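Local coordinates for uncharacterized protein (Ruminococcus gnavus, PDB 4QAN), which is of unknown function but has a cystatin-like fold, as a divergent member of the NTF2-like superfamily, and can bind a magnesium ion, at residues A30-L35 and K197-P202; L144-K149 and L157-V162; V303-I308 and Y329-K334. One frame throughout, in Å; residues are numbered along the deposited sequence.

Interaction 1 of 3, residues A30-L35 and K197-P202; sequences AVLYML and KTYVLP
Leu32, on helix 27-39, meets the extended segment 197-202 with both of its methyl groups. Its CG lies anti to the carbonyl carbon (chi1 -70°), and the fork that follows sets CD2 against the ring of Tyr199, 3.9 Å from CD1 of that tyrosine, while Leu32 CD1 rests on the backbone, 3.6 Å from Val200 O. The leucine and the tyrosine cross at about a right angle, and the methyl approaches the ring obliquely. Leu201 answers with a single branch: although its CB does not face the helix, its CD2 turns in and rests against it, 3.7 Å from Leu32 O and 4.0 Å from Leu35 CB. Pro202 completes the contact. Its CG comes within 3.7 Å of Tyr33 CA, and its CD sits close to the same stretch of helix backbone. Tyr33 CB points away overall yet still touches the proline, and with CG anti to the backbone N (chi1 175°) the ring presents its edge to Pro202 CG, which lies near its plane. The phenol oxygen is held elsewhere, by Met45 O. No hydrogen bond joins the two segments themselves, but Pro202 O is bound by Ser36 OG of the helix and by Lys40 NZ just past its end. The segment thus passes across the side of helix 27-39, meeting it mainly through residues 199-202, with Tyr199 reaching strand 116-122 through Val117 and the backbone N of Ile120, while Val31 and Leu35 of the helix pack on strands 116-122, 140-150 and 153-164.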
ATOM      1  N   ALA A  30       2.098   3.725 -22.716  1.00 51.85           N
ATOM      2  CA  ALA A  30       1.825   3.320 -21.335  1.00 48.24           C
ATOM      3  C   ALA A  30       0.524   2.513 -21.216  1.00 47.11           C
ATOM      4  O   ALA A  30       0.456   1.531 -20.475  1.00 45.99           O
ATOM      5  CB  ALA A  30       1.769   4.547 -20.441  1.00 46.42           C
ATOM      6  N   VAL A  31      -0.499   2.922 -21.965  1.00 48.58           N
ATOM      7  CA  VAL A  31      -1.784   2.228 -21.968  1.00 47.58           C
ATOM      8  C   VAL A  31      -1.638   0.830 -22.558  1.00 49.16           C
ATOM      9  O   VAL A  31      -2.144  -0.142 -21.986  1.00 47.81           O
ATOM     10  CB  VAL A  31      -2.844   3.001 -22.771  1.00 49.89           C
ATOM     11  CG1 VAL A  31      -4.110   2.164 -22.962  1.00 50.00           C
ATOM     12  CG2 VAL A  31      -3.167   4.321 -22.090  1.00 50.06           C
ATOM     13  N   LEU A  32      -0.951   0.744 -23.698  1.00 50.33           N
ATOM     14  CA  LEU A  32      -0.757  -0.524 -24.388  1.00 53.11           C
ATOM     15  C   LEU A  32       0.087  -1.469 -23.552  1.00 51.31           C
ATOM     16  O   LEU A  32      -0.273  -2.634 -23.378  1.00 52.21           O
ATOM     17  CB  LEU A  32      -0.094  -0.312 -25.752  1.00 55.86           C
ATOM     18  CG  LEU A  32      -0.945   0.371 -26.825  1.00 59.31           C
ATOM     19  CD1 LEU A  32      -0.125   0.628 -28.088  1.00 60.28           C
ATOM     20  CD2 LEU A  32      -2.179  -0.468 -27.140  1.00 60.60           C
ATOM     21  N   TYR A  33       1.206  -0.961 -23.038  1.00 50.38           N
ATOM     22  CA  TYR A  33       2.055  -1.715 -22.125  1.00 47.10           C
ATOM     23  C   TYR A  33       1.177  -2.364 -21.068  1.00 46.80           C
ATOM     24  O   TYR A  33       1.304  -3.554 -20.795  1.00 50.74           O
ATOM     25  CB  TYR A  33       3.093  -0.789 -21.472  1.00 46.36           C
ATOM     26  CG  TYR A  33       3.961  -1.450 -20.407  1.00 45.16           C
ATOM     27  CD1 TYR A  33       3.632  -1.369 -19.057  1.00 40.86           C
ATOM     28  CD2 TYR A  33       5.122  -2.151 -20.751  1.00 46.38           C
ATOM     29  CE1 TYR A  33       4.434  -1.966 -18.091  1.00 39.66           C
ATOM     30  CE2 TYR A  33       5.922  -2.757 -19.779  1.00 42.78           C
ATOM     31  CZ  TYR A  33       5.574  -2.662 -18.455  1.00 40.85           C
ATOM     32  OH  TYR A  33       6.369  -3.275 -17.496  1.00 39.40           O
HETATM   33  N   MSE A  34       0.266  -1.591 -20.494  1.00 44.36           N
HETATM   34  CA  MSE A  34      -0.602  -2.125 -19.439  1.00 44.31           C
HETATM   35  C   MSE A  34      -1.549  -3.135 -20.022  1.00 44.88           C
HETATM   36  O   MSE A  34      -1.812  -4.162 -19.404  1.00 46.01           O
HETATM   37  CB  MSE A  34      -1.314  -0.985 -18.724  1.00 42.79           C
HETATM   38  CG  MSE A  34      -2.176  -1.438 -17.556  1.00 41.26           C
HETATM   39 SE   MSE A  34      -1.052  -2.219 -16.156  0.75 37.60          SE
HETATM   40  CE  MSE A  34      -0.130  -0.597 -15.537  1.00 41.10           C
ATOM     41  N   LEU A  35      -2.065  -2.867 -21.213  1.00 47.01           N
ATOM     42  CA  LEU A  35      -2.960  -3.808 -21.875  1.00 49.64           C
ATOM     43  C   LEU A  35      -2.266  -5.139 -22.190  1.00 52.37           C
ATOM     44  O   LEU A  35      -2.841  -6.213 -21.982  1.00 52.59           O
ATOM     45  CB  LEU A  35      -3.526  -3.193 -23.146  1.00 52.95           C
ATOM     46  CG  LEU A  35      -4.507  -2.043 -22.922  1.00 52.78           C
ATOM     47  CD1 LEU A  35      -4.768  -1.322 -24.235  1.00 52.96           C
ATOM     48  CD2 LEU A  35      -5.810  -2.546 -22.329  1.00 52.13           C
ATOM     49  N   LYS A 197      -6.024   1.387 -35.619  1.00105.03           N
ATOM     50  CA  LYS A 197      -4.624   1.218 -36.020  1.00103.46           C
ATOM     51  C   LYS A 197      -4.165  -0.232 -35.867  1.00101.07           C
ATOM     52  O   LYS A 197      -4.940  -1.109 -35.472  1.00 96.92           O
ATOM     53  CB  LYS A 197      -3.712   2.072 -35.135  1.00103.88           C
ATOM     54  CG  LYS A 197      -3.980   3.565 -35.149  1.00106.15           C
ATOM     55  CD  LYS A 197      -3.346   4.242 -33.941  1.00102.56           C
ATOM     56  CE  LYS A 197      -1.832   4.089 -33.906  1.00101.59           C
ATOM     57  NZ  LYS A 197      -1.289   4.467 -32.576  1.00100.65           N
ATOM     58  N   THR A 198      -2.896  -0.462 -36.200  1.00100.56           N
ATOM     59  CA  THR A 198      -2.159  -1.640 -35.753  1.00 95.64           C
ATOM     60  C   THR A 198      -1.555  -1.274 -34.405  1.00 89.52           C
ATOM     61  O   THR A 198      -0.500  -0.646 -34.346  1.00 96.35           O
ATOM     62  CB  THR A 198      -1.010  -2.011 -36.728  1.00 97.80           C
ATOM     63  OG1 THR A 198      -1.541  -2.325 -38.022  1.00 98.87           O
ATOM     64  CG2 THR A 198      -0.205  -3.206 -36.203  1.00 94.36           C
ATOM     65  N   TYR A 199      -2.228  -1.629 -33.319  1.00 81.04           N
ATOM     66  CA  TYR A 199      -1.681  -1.343 -31.998  1.00 77.57           C
ATOM     67  C   TYR A 199      -0.614  -2.393 -31.657  1.00 77.52           C
ATOM     68  O   TYR A 199      -0.861  -3.602 -31.742  1.00 77.28           O
ATOM     69  CB  TYR A 199      -2.787  -1.280 -30.929  1.00 72.01           C
ATOM     70  CG  TYR A 199      -3.674  -0.041 -31.028  1.00 71.36           C
ATOM     71  CD1 TYR A 199      -3.255   1.187 -30.519  1.00 69.44           C
ATOM     72  CD2 TYR A 199      -4.934  -0.103 -31.630  1.00 72.33           C
ATOM     73  CE1 TYR A 199      -4.059   2.315 -30.613  1.00 69.34           C
ATOM     74  CE2 TYR A 199      -5.746   1.023 -31.725  1.00 71.49           C
ATOM     75  CZ  TYR A 199      -5.305   2.230 -31.216  1.00 70.48           C
ATOM     76  OH  TYR A 199      -6.104   3.352 -31.313  1.00 69.80           O
ATOM     77  N   VAL A 200       0.575  -1.917 -31.299  1.00 76.28           N
ATOM     78  CA  VAL A 200       1.698  -2.784 -30.936  1.00 73.20           C
ATOM     79  C   VAL A 200       1.713  -3.014 -29.428  1.00 69.00           C
ATOM     80  O   VAL A 200       2.083  -2.124 -28.661  1.00 71.15           O
ATOM     81  CB  VAL A 200       3.045  -2.168 -31.384  1.00 72.89           C
ATOM     82  CG1 VAL A 200       4.234  -2.875 -30.734  1.00 69.45           C
ATOM     83  CG2 VAL A 200       3.151  -2.199 -32.910  1.00 75.42           C
ATOM     84  N   LEU A 201       1.305  -4.212 -29.017  1.00 67.25           N
ATOM     85  CA  LEU A 201       1.388  -4.633 -27.618  1.00 62.72           C
ATOM     86  C   LEU A 201       2.827  -5.046 -27.288  1.00 62.46           C
ATOM     87  O   LEU A 201       3.273  -6.102 -27.729  1.00 64.20           O
ATOM     88  CB  LEU A 201       0.457  -5.819 -27.378  1.00 62.50           C
ATOM     89  CG  LEU A 201      -1.040  -5.515 -27.405  1.00 64.67           C
ATOM     90  CD1 LEU A 201      -1.831  -6.803 -27.568  1.00 65.33           C
ATOM     91  CD2 LEU A 201      -1.468  -4.781 -26.141  1.00 62.33           C
ATOM     92  N   PRO A 202       3.556  -4.233 -26.498  1.00 59.98           N
ATOM     93  CA  PRO A 202       4.960  -4.572 -26.261  1.00 60.31           C
ATOM     94  C   PRO A 202       5.156  -5.799 -25.374  1.00 60.69           C
ATOM     95  O   PRO A 202       4.206  -6.287 -24.737  1.00 55.15           O
ATOM     96  CB  PRO A 202       5.493  -3.337 -25.525  1.00 58.20           C
ATOM     97  CG  PRO A 202       4.316  -2.812 -24.781  1.00 55.73           C
ATOM     98  CD  PRO A 202       3.104  -3.132 -25.622  1.00 57.55           C
TER

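Interaction 2 of 3, residues L144-K149 and L157-V162; sequences LEIYVK and LGFTAV
Leu144 and Phe159 form a hydrogen-bonded antiparallel pair, as do Ile146 and Leu157, with Glu145 and Gly158 making the non-hydrogen-bonded pair between them. Four backbone bonds hold the register. Leu144 N to Phe159 O is the straightest of them (2.9 Å, 174° at the hydrogen), and its return partner, Phe159 N to Leu144 O, is more bent, at 139°. The Ile146-Leu157 pair is tighter, with Leu157 N only 2.6 Å from Ile146 O. Two weaker CA-H...O contacts lie between these bonds, from Gly158 CA to Leu144 O and from Glu145 CA to Leu157 O.

The apolar contacts gather on the face that carries Leu144, Ile146, Leu157 and Phe159. Ile146 CD1 lies over one face of the Phe159 ring, offset toward the rim, in a CH-pi arrangement whose modelled closeness is doubtful. The isoleucine side chain leaves with CG1 anti to the carbonyl carbon (chi1 -55°) and then extends, crossing the phenylalanine at about a right angle. Ile146 CB also packs on Leu157 CB, 4.2 Å away. On one side of this pair Val148 CG1 touches Leu157 CD1, the two side chains again crossing, and at the other end of the contact Leu144 CD1 reaches Ala161 CB at 3.7 Å.

These strands are the two arms of the hairpin 140-150/153-164, and Val31 and Leu35 of helix 27-39 cover its apolar face. Main-chain bonds therefore fix the alignment of the arms, whereas the side chains on the face of Leu144, Ile146, Leu157 and Phe159 form an uncharged, apolar surface, consistent with its burial under that helix.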
ATOM      1  N   LEU A 144      -8.330   8.170 -20.459  1.00 62.23           N
ATOM      2  CA  LEU A 144      -8.515   7.469 -21.721  1.00 64.05           C
ATOM      3  C   LEU A 144      -9.624   6.449 -21.638  1.00 61.74           C
ATOM      4  O   LEU A 144      -9.780   5.764 -20.629  1.00 58.23           O
ATOM      5  CB  LEU A 144      -7.223   6.775 -22.167  1.00 66.19           C
ATOM      6  CG  LEU A 144      -6.067   7.730 -22.495  1.00 70.38           C
ATOM      7  CD1 LEU A 144      -5.124   7.855 -21.309  1.00 67.89           C
ATOM      8  CD2 LEU A 144      -5.301   7.277 -23.728  1.00 72.63           C
ATOM      9  N   GLU A 145     -10.407   6.388 -22.710  1.00 63.31           N
ATOM     10  CA  GLU A 145     -11.380   5.336 -22.923  1.00 64.77           C
ATOM     11  C   GLU A 145     -10.736   4.319 -23.848  1.00 63.65           C
ATOM     12  O   GLU A 145     -10.202   4.685 -24.899  1.00 63.68           O
ATOM     13  CB  GLU A 145     -12.633   5.893 -23.593  1.00 74.03           C
ATOM     14  CG  GLU A 145     -13.320   7.023 -22.842  1.00 78.62           C
ATOM     15  CD  GLU A 145     -14.553   7.524 -23.572  1.00 89.15           C
ATOM     16  OE1 GLU A 145     -14.682   7.259 -24.788  1.00 94.31           O
ATOM     17  OE2 GLU A 145     -15.399   8.181 -22.932  1.00 99.72           O
ATOM     18  N   ILE A 146     -10.798   3.048 -23.472  1.00 59.07           N
ATOM     19  CA  ILE A 146     -10.124   1.998 -24.227  1.00 59.93           C
ATOM     20  C   ILE A 146     -11.144   0.959 -24.675  1.00 61.21           C
ATOM     21  O   ILE A 146     -11.862   0.400 -23.856  1.00 62.31           O
ATOM     22  CB  ILE A 146      -9.023   1.342 -23.374  1.00 56.98           C
ATOM     23  CG1 ILE A 146      -8.054   2.407 -22.853  1.00 57.06           C
ATOM     24  CG2 ILE A 146      -8.261   0.282 -24.158  1.00 55.30           C
ATOM     25  CD1 ILE A 146      -7.279   1.962 -21.639  1.00 56.03           C
ATOM     26  N   TYR A 147     -11.205   0.717 -25.979  1.00 63.24           N
ATOM     27  CA  TYR A 147     -12.116  -0.274 -26.538  1.00 65.99           C
ATOM     28  C   TYR A 147     -11.325  -1.514 -26.927  1.00 66.53           C
ATOM     29  O   TYR A 147     -10.432  -1.456 -27.772  1.00 70.33           O
ATOM     30  CB  TYR A 147     -12.875   0.302 -27.747  1.00 67.80           C
ATOM     31  CG  TYR A 147     -13.725   1.502 -27.380  1.00 67.69           C
ATOM     32  CD1 TYR A 147     -15.037   1.343 -26.946  1.00 68.51           C
ATOM     33  CD2 TYR A 147     -13.203   2.795 -27.429  1.00 68.27           C
ATOM     34  CE1 TYR A 147     -15.813   2.438 -26.590  1.00 70.30           C
ATOM     35  CE2 TYR A 147     -13.970   3.897 -27.073  1.00 69.95           C
ATOM     36  CZ  TYR A 147     -15.276   3.714 -26.653  1.00 71.05           C
ATOM     37  OH  TYR A 147     -16.051   4.794 -26.292  1.00 71.85           O
ATOM     38  N   VAL A 148     -11.654  -2.632 -26.295  1.00 65.66           N
ATOM     39  CA  VAL A 148     -11.003  -3.900 -26.589  1.00 66.47           C
ATOM     40  C   VAL A 148     -12.027  -4.951 -26.991  1.00 68.97           C
ATOM     41  O   VAL A 148     -13.227  -4.732 -26.857  1.00 69.24           O
ATOM     42  CB  VAL A 148     -10.187  -4.409 -25.384  1.00 63.57           C
ATOM     43  CG1 VAL A 148      -9.156  -3.365 -24.974  1.00 61.21           C
ATOM     44  CG2 VAL A 148     -11.094  -4.776 -24.211  1.00 62.28           C
ATOM     45  N   LYS A 149     -11.534  -6.090 -27.474  1.00 74.27           N
ATOM     46  CA  LYS A 149     -12.382  -7.187 -27.935  1.00 76.57           C
ATOM     47  C   LYS A 149     -11.883  -8.533 -27.409  1.00 78.17           C
ATOM     48  O   LYS A 149     -10.688  -8.824 -27.495  1.00 76.33           O
ATOM     49  CB  LYS A 149     -12.407  -7.206 -29.459  1.00 79.23           C
ATOM     50  CG  LYS A 149     -13.050  -8.445 -30.054  1.00 84.34           C
ATOM     51  CD  LYS A 149     -13.003  -8.407 -31.566  1.00 88.76           C
ATOM     52  CE  LYS A 149     -13.566  -9.682 -32.161  1.00 91.68           C
ATOM     53  NZ  LYS A 149     -13.469  -9.661 -33.642  1.00100.44           N
ATOM     54  N   LEU A 157     -12.855   0.230 -21.424  1.00 59.27           N
ATOM     55  CA  LEU A 157     -12.155   0.411 -20.154  1.00 57.09           C
ATOM     56  C   LEU A 157     -11.813   1.881 -19.994  1.00 55.61           C
ATOM     57  O   LEU A 157     -11.727   2.606 -20.976  1.00 56.16           O
ATOM     58  CB  LEU A 157     -10.881  -0.429 -20.107  1.00 57.09           C
ATOM     59  CG  LEU A 157     -10.963  -1.868 -20.624  1.00 61.95           C
ATOM     60  CD1 LEU A 157      -9.575  -2.408 -20.926  1.00 64.90           C
ATOM     61  CD2 LEU A 157     -11.674  -2.757 -19.623  1.00 62.85           C
ATOM     62  N   GLY A 158     -11.626   2.318 -18.752  1.00 52.48           N
ATOM     63  CA  GLY A 158     -11.194   3.682 -18.480  1.00 51.49           C
ATOM     64  C   GLY A 158      -9.928   3.678 -17.658  1.00 49.26           C
ATOM     65  O   GLY A 158      -9.949   3.261 -16.510  1.00 47.96           O
ATOM     66  N   PHE A 159      -8.816   4.115 -18.245  1.00 49.77           N
ATOM     67  CA  PHE A 159      -7.572   4.289 -17.489  1.00 48.73           C
ATOM     68  C   PHE A 159      -7.289   5.775 -17.257  1.00 49.92           C
ATOM     69  O   PHE A 159      -7.508   6.619 -18.148  1.00 50.46           O
ATOM     70  CB  PHE A 159      -6.357   3.672 -18.216  1.00 49.63           C
ATOM     71  CG  PHE A 159      -6.400   2.169 -18.388  1.00 48.31           C
ATOM     72  CD1 PHE A 159      -7.393   1.377 -17.805  1.00 47.21           C
ATOM     73  CD2 PHE A 159      -5.394   1.535 -19.108  1.00 49.37           C
ATOM     74  CE1 PHE A 159      -7.403   0.003 -17.975  1.00 46.56           C
ATOM     75  CE2 PHE A 159      -5.398   0.154 -19.280  1.00 48.59           C
ATOM     76  CZ  PHE A 159      -6.402  -0.611 -18.713  1.00 47.56           C
ATOM     77  N   THR A 160      -6.783   6.082 -16.061  1.00 47.70           N
ATOM     78  CA  THR A 160      -6.211   7.387 -15.767  1.00 49.01           C
ATOM     79  C   THR A 160      -4.683   7.304 -15.883  1.00 48.24           C
ATOM     80  O   THR A 160      -4.013   6.680 -15.056  1.00 47.95           O
ATOM     81  CB  THR A 160      -6.600   7.878 -14.365  1.00 50.17           C
ATOM     82  OG1 THR A 160      -8.026   7.851 -14.222  1.00 54.72           O
ATOM     83  CG2 THR A 160      -6.083   9.289 -14.124  1.00 50.80           C
ATOM     84  N   ALA A 161      -4.154   7.926 -16.929  1.00 48.96           N
ATOM     85  CA  ALA A 161      -2.720   7.978 -17.189  1.00 49.07           C
ATOM     86  C   ALA A 161      -2.167   9.284 -16.666  1.00 49.80           C
ATOM     87  O   ALA A 161      -2.824  10.321 -16.752  1.00 52.45           O
ATOM     88  CB  ALA A 161      -2.453   7.870 -18.678  1.00 50.16           C
ATOM     89  N   VAL A 162      -0.951   9.241 -16.138  1.00 51.36           N
ATOM     90  CA  VAL A 162      -0.354  10.420 -15.516  1.00 52.83           C
ATOM     91  C   VAL A 162       1.058  10.652 -16.042  1.00 53.62           C
ATOM     92  O   VAL A 162       1.760   9.701 -16.367  1.00 55.42           O
ATOM     93  CB  VAL A 162      -0.408  10.324 -13.969  1.00 51.58           C
ATOM     94  CG1 VAL A 162       0.484   9.211 -13.433  1.00 51.52           C
ATOM     95  CG2 VAL A 162      -0.051  11.659 -13.339  1.00 53.85           C
TER

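Interaction 3 of 3, residues V303-I308 and Y329-K334; sequences VYLDLI and YSYNGK
Tyr304 O accepts the backbone N-H of Asn332 at 3.1 Å, in a bond that is nearly straight at the hydrogen although the donor stands above the carbonyl plane. Further along, Asp306 and Ser330 form a hydrogen-bonded antiparallel pair: Asp306 N gives to Ser330 O at 2.8 Å, and Ser330 N gives to Asp306 O at 2.7 Å. The Asn332 amide crosses the Tyr304 side chain, its plane 88° from that of the ring; ND2 donates to Tyr301 O and also lies over the centre of the Tyr331 ring. Strands 305-314 and 322-331 form a beta hairpin in the mixed sheet of the C-terminal part of the chain, consistent with the cystatin-like, NTF2-related fold, and a type I' turn from Tyr331 to Lys334 leads into the next strand. Within that turn Tyr331 and Lys334 exchange backbone bonds, while Gly333 N makes a weak one to Ser330 OG. On the opposite face of the sheet from Ser330, Leu307 CD1 lies over the Tyr329 ring in a CH-pi contact, 3.7 Å from its centroid, and Leu305 CD1 touches Tyr329 CD2 obliquely. The Tyr329 hydroxyl is hydrogen-bonded to Thr338 OG1 and Tyr340 OH. With an alanine in place of Tyr329, Leu307 CD1 would probably lose the ring it packs on, and both hydroxyls this partner. Beyond the ring's contacts with the leucines, Phe274 of helix 254-275 meets it edge-to-face.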
ATOM      1  N   VAL A 303      11.023   8.679  16.780  1.00 35.30           N
ATOM      2  CA  VAL A 303      12.291   8.346  17.404  1.00 37.00           C
ATOM      3  C   VAL A 303      12.166   8.289  18.941  1.00 36.74           C
ATOM      4  O   VAL A 303      13.027   7.736  19.614  1.00 37.11           O
ATOM      5  CB  VAL A 303      13.393   9.318  16.970  1.00 39.06           C
ATOM      6  CG1 VAL A 303      13.190  10.691  17.568  1.00 40.66           C
ATOM      7  CG2 VAL A 303      14.748   8.773  17.371  1.00 48.09           C
ATOM      8  N   TYR A 304      11.103   8.863  19.485  1.00 35.59           N
ATOM      9  CA  TYR A 304      10.837   8.785  20.918  1.00 37.36           C
ATOM     10  C   TYR A 304       9.636   7.915  21.228  1.00 35.87           C
ATOM     11  O   TYR A 304       9.014   8.058  22.272  1.00 38.96           O
ATOM     12  CB  TYR A 304      10.671  10.188  21.506  1.00 41.76           C
ATOM     13  CG  TYR A 304      11.910  11.030  21.315  1.00 48.65           C
ATOM     14  CD1 TYR A 304      13.141  10.607  21.831  1.00 48.68           C
ATOM     15  CD2 TYR A 304      11.864  12.242  20.629  1.00 53.40           C
ATOM     16  CE1 TYR A 304      14.282  11.358  21.658  1.00 52.86           C
ATOM     17  CE2 TYR A 304      13.005  13.006  20.462  1.00 55.44           C
ATOM     18  CZ  TYR A 304      14.208  12.555  20.976  1.00 59.19           C
ATOM     19  OH  TYR A 304      15.351  13.294  20.814  1.00 75.87           O
ATOM     20  N   LEU A 305       9.317   6.992  20.330  1.00 34.81           N
ATOM     21  CA  LEU A 305       8.423   5.919  20.686  1.00 37.39           C
ATOM     22  C   LEU A 305       9.270   4.852  21.355  1.00 39.11           C
ATOM     23  O   LEU A 305      10.089   4.210  20.696  1.00 35.46           O
ATOM     24  CB  LEU A 305       7.719   5.348  19.471  1.00 37.05           C
ATOM     25  CG  LEU A 305       6.832   4.155  19.797  1.00 33.50           C
ATOM     26  CD1 LEU A 305       5.614   4.636  20.544  1.00 38.06           C
ATOM     27  CD2 LEU A 305       6.448   3.430  18.532  1.00 31.66           C
ATOM     28  N   ASP A 306       9.069   4.692  22.664  1.00 38.47           N
ATOM     29  CA  ASP A 306       9.805   3.733  23.466  1.00 39.76           C
ATOM     30  C   ASP A 306       8.912   2.659  24.021  1.00 36.90           C
ATOM     31  O   ASP A 306       7.809   2.912  24.507  1.00 33.62           O
ATOM     32  CB  ASP A 306      10.473   4.423  24.650  1.00 48.63           C
ATOM     33  CG  ASP A 306      11.778   5.086  24.277  1.00 57.97           C
ATOM     34  OD1 ASP A 306      12.647   4.384  23.720  1.00 58.24           O
ATOM     35  OD2 ASP A 306      11.929   6.300  24.549  1.00 67.74           O
ATOM     36  N   LEU A 307       9.435   1.450  23.973  1.00 37.42           N
ATOM     37  CA  LEU A 307       8.820   0.321  24.606  1.00 36.91           C
ATOM     38  C   LEU A 307       9.291   0.284  26.083  1.00 37.40           C
ATOM     39  O   LEU A 307      10.478   0.275  26.367  1.00 37.69           O
ATOM     40  CB  LEU A 307       9.260  -0.917  23.825  1.00 38.71           C
ATOM     41  CG  LEU A 307       8.383  -2.149  23.705  1.00 37.34           C
ATOM     42  CD1 LEU A 307       6.980  -1.840  23.220  1.00 35.18           C
ATOM     43  CD2 LEU A 307       9.092  -3.094  22.755  1.00 37.76           C
ATOM     44  N   ILE A 308       8.364   0.322  27.029  1.00 38.97           N
ATOM     45  CA  ILE A 308       8.717   0.154  28.440  1.00 37.75           C
ATOM     46  C   ILE A 308       8.838  -1.338  28.780  1.00 38.92           C
ATOM     47  O   ILE A 308       9.738  -1.753  29.508  1.00 38.67           O
ATOM     48  CB  ILE A 308       7.674   0.820  29.355  1.00 43.07           C
ATOM     49  CG1 ILE A 308       7.678   2.339  29.147  1.00 45.83           C
ATOM     50  CG2 ILE A 308       7.956   0.512  30.824  1.00 44.20           C
ATOM     51  CD1 ILE A 308       6.432   3.018  29.664  1.00 49.89           C
ATOM     52  N   TYR A 329       4.178   1.280  26.241  1.00 36.11           N
ATOM     53  CA  TYR A 329       5.000   2.280  25.567  1.00 35.73           C
ATOM     54  C   TYR A 329       5.037   3.614  26.293  1.00 37.47           C
ATOM     55  O   TYR A 329       4.161   3.926  27.088  1.00 35.48           O
ATOM     56  CB  TYR A 329       4.461   2.580  24.159  1.00 35.50           C
ATOM     57  CG  TYR A 329       4.263   1.391  23.243  1.00 33.80           C
ATOM     58  CD1 TYR A 329       3.159   0.568  23.387  1.00 32.68           C
ATOM     59  CD2 TYR A 329       5.156   1.119  22.215  1.00 35.32           C
ATOM     60  CE1 TYR A 329       2.965  -0.500  22.560  1.00 32.52           C
ATOM     61  CE2 TYR A 329       4.960   0.052  21.358  1.00 34.26           C
ATOM     62  CZ  TYR A 329       3.854  -0.761  21.543  1.00 35.53           C
ATOM     63  OH  TYR A 329       3.621  -1.835  20.726  1.00 32.26           O
ATOM     64  N   SER A 330       6.067   4.390  25.983  1.00 35.98           N
ATOM     65  CA  SER A 330       6.051   5.834  26.149  1.00 35.76           C
ATOM     66  C   SER A 330       6.261   6.419  24.760  1.00 34.84           C
ATOM     67  O   SER A 330       7.317   6.227  24.149  1.00 37.10           O
ATOM     68  CB  SER A 330       7.162   6.314  27.094  1.00 35.63           C
ATOM     69  OG  SER A 330       7.319   7.733  27.032  1.00 35.03           O
ATOM     70  N   TYR A 331       5.243   7.103  24.254  1.00 35.09           N
ATOM     71  CA  TYR A 331       5.365   7.870  23.026  1.00 35.35           C
ATOM     72  C   TYR A 331       5.481   9.322  23.424  1.00 35.00           C
ATOM     73  O   TYR A 331       4.482   9.955  23.759  1.00 37.80           O
ATOM     74  CB  TYR A 331       4.146   7.694  22.104  1.00 33.66           C
ATOM     75  CG  TYR A 331       4.216   8.604  20.889  1.00 37.09           C
ATOM     76  CD1 TYR A 331       5.142   8.361  19.874  1.00 35.72           C
ATOM     77  CD2 TYR A 331       3.396   9.727  20.765  1.00 35.57           C
ATOM     78  CE1 TYR A 331       5.228   9.183  18.766  1.00 34.91           C
ATOM     79  CE2 TYR A 331       3.486  10.557  19.655  1.00 35.57           C
ATOM     80  CZ  TYR A 331       4.405  10.277  18.659  1.00 35.75           C
ATOM     81  OH  TYR A 331       4.532  11.093  17.548  1.00 37.90           O
ATOM     82  N   ASN A 332       6.697   9.848  23.390  1.00 37.88           N
ATOM     83  CA  ASN A 332       6.975  11.229  23.815  1.00 39.86           C
ATOM     84  C   ASN A 332       6.360  11.567  25.169  1.00 41.61           C
ATOM     85  O   ASN A 332       5.826  12.662  25.377  1.00 48.41           O
ATOM     86  CB  ASN A 332       6.525  12.222  22.743  1.00 40.92           C
ATOM     87  CG  ASN A 332       7.323  12.078  21.466  1.00 44.11           C
ATOM     88  OD1 ASN A 332       8.223  12.878  21.179  1.00 40.33           O
ATOM     89  ND2 ASN A 332       7.037  11.017  20.716  1.00 45.05           N
ATOM     90  N   GLY A 333       6.448  10.609  26.084  1.00 38.49           N
ATOM     91  CA  GLY A 333       6.048  10.806  27.467  1.00 39.42           C
ATOM     92  C   GLY A 333       4.623  10.424  27.776  1.00 38.47           C
ATOM     93  O   GLY A 333       4.220  10.457  28.939  1.00 40.37           O
ATOM     94  N   LYS A 334       3.841  10.098  26.755  1.00 37.61           N
ATOM     95  CA  LYS A 334       2.488   9.593  26.965  1.00 41.83           C
ATOM     96  C   LYS A 334       2.516   8.097  26.807  1.00 37.90           C
ATOM     97  O   LYS A 334       3.180   7.583  25.915  1.00 39.28           O
ATOM     98  CB  LYS A 334       1.493  10.237  25.998  1.00 46.07           C
ATOM     99  CG  LYS A 334       1.338  11.731  26.253  1.00 55.39           C
ATOM    100  CD  LYS A 334       0.156  12.341  25.521  1.00 62.44           C
ATOM    101  CE  LYS A 334      -0.175  13.720  26.081  1.00 70.54           C
ATOM    102  NZ  LYS A 334      -1.412  14.287  25.483  1.00 75.46           N
TER

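From the N terminus, helix 27-39 supplies the first half of interaction 1, whose loop closes only at residues 197-202, after 161 intervening residues. Interaction 2 is nested within that loop: 144-149 and 157-162 close a short hairpin, and the two contacts touch through the buried face of the helix, where Met34 also packs on Phe159. Together they tie the early helix to the first sheet and to the extended segment that follows it. Interaction 3 opens later, in series with both, and closes a loop of 20 residues in the second sheet. Its centre is about 52 Å from that of interaction 1, across the centre of the chain.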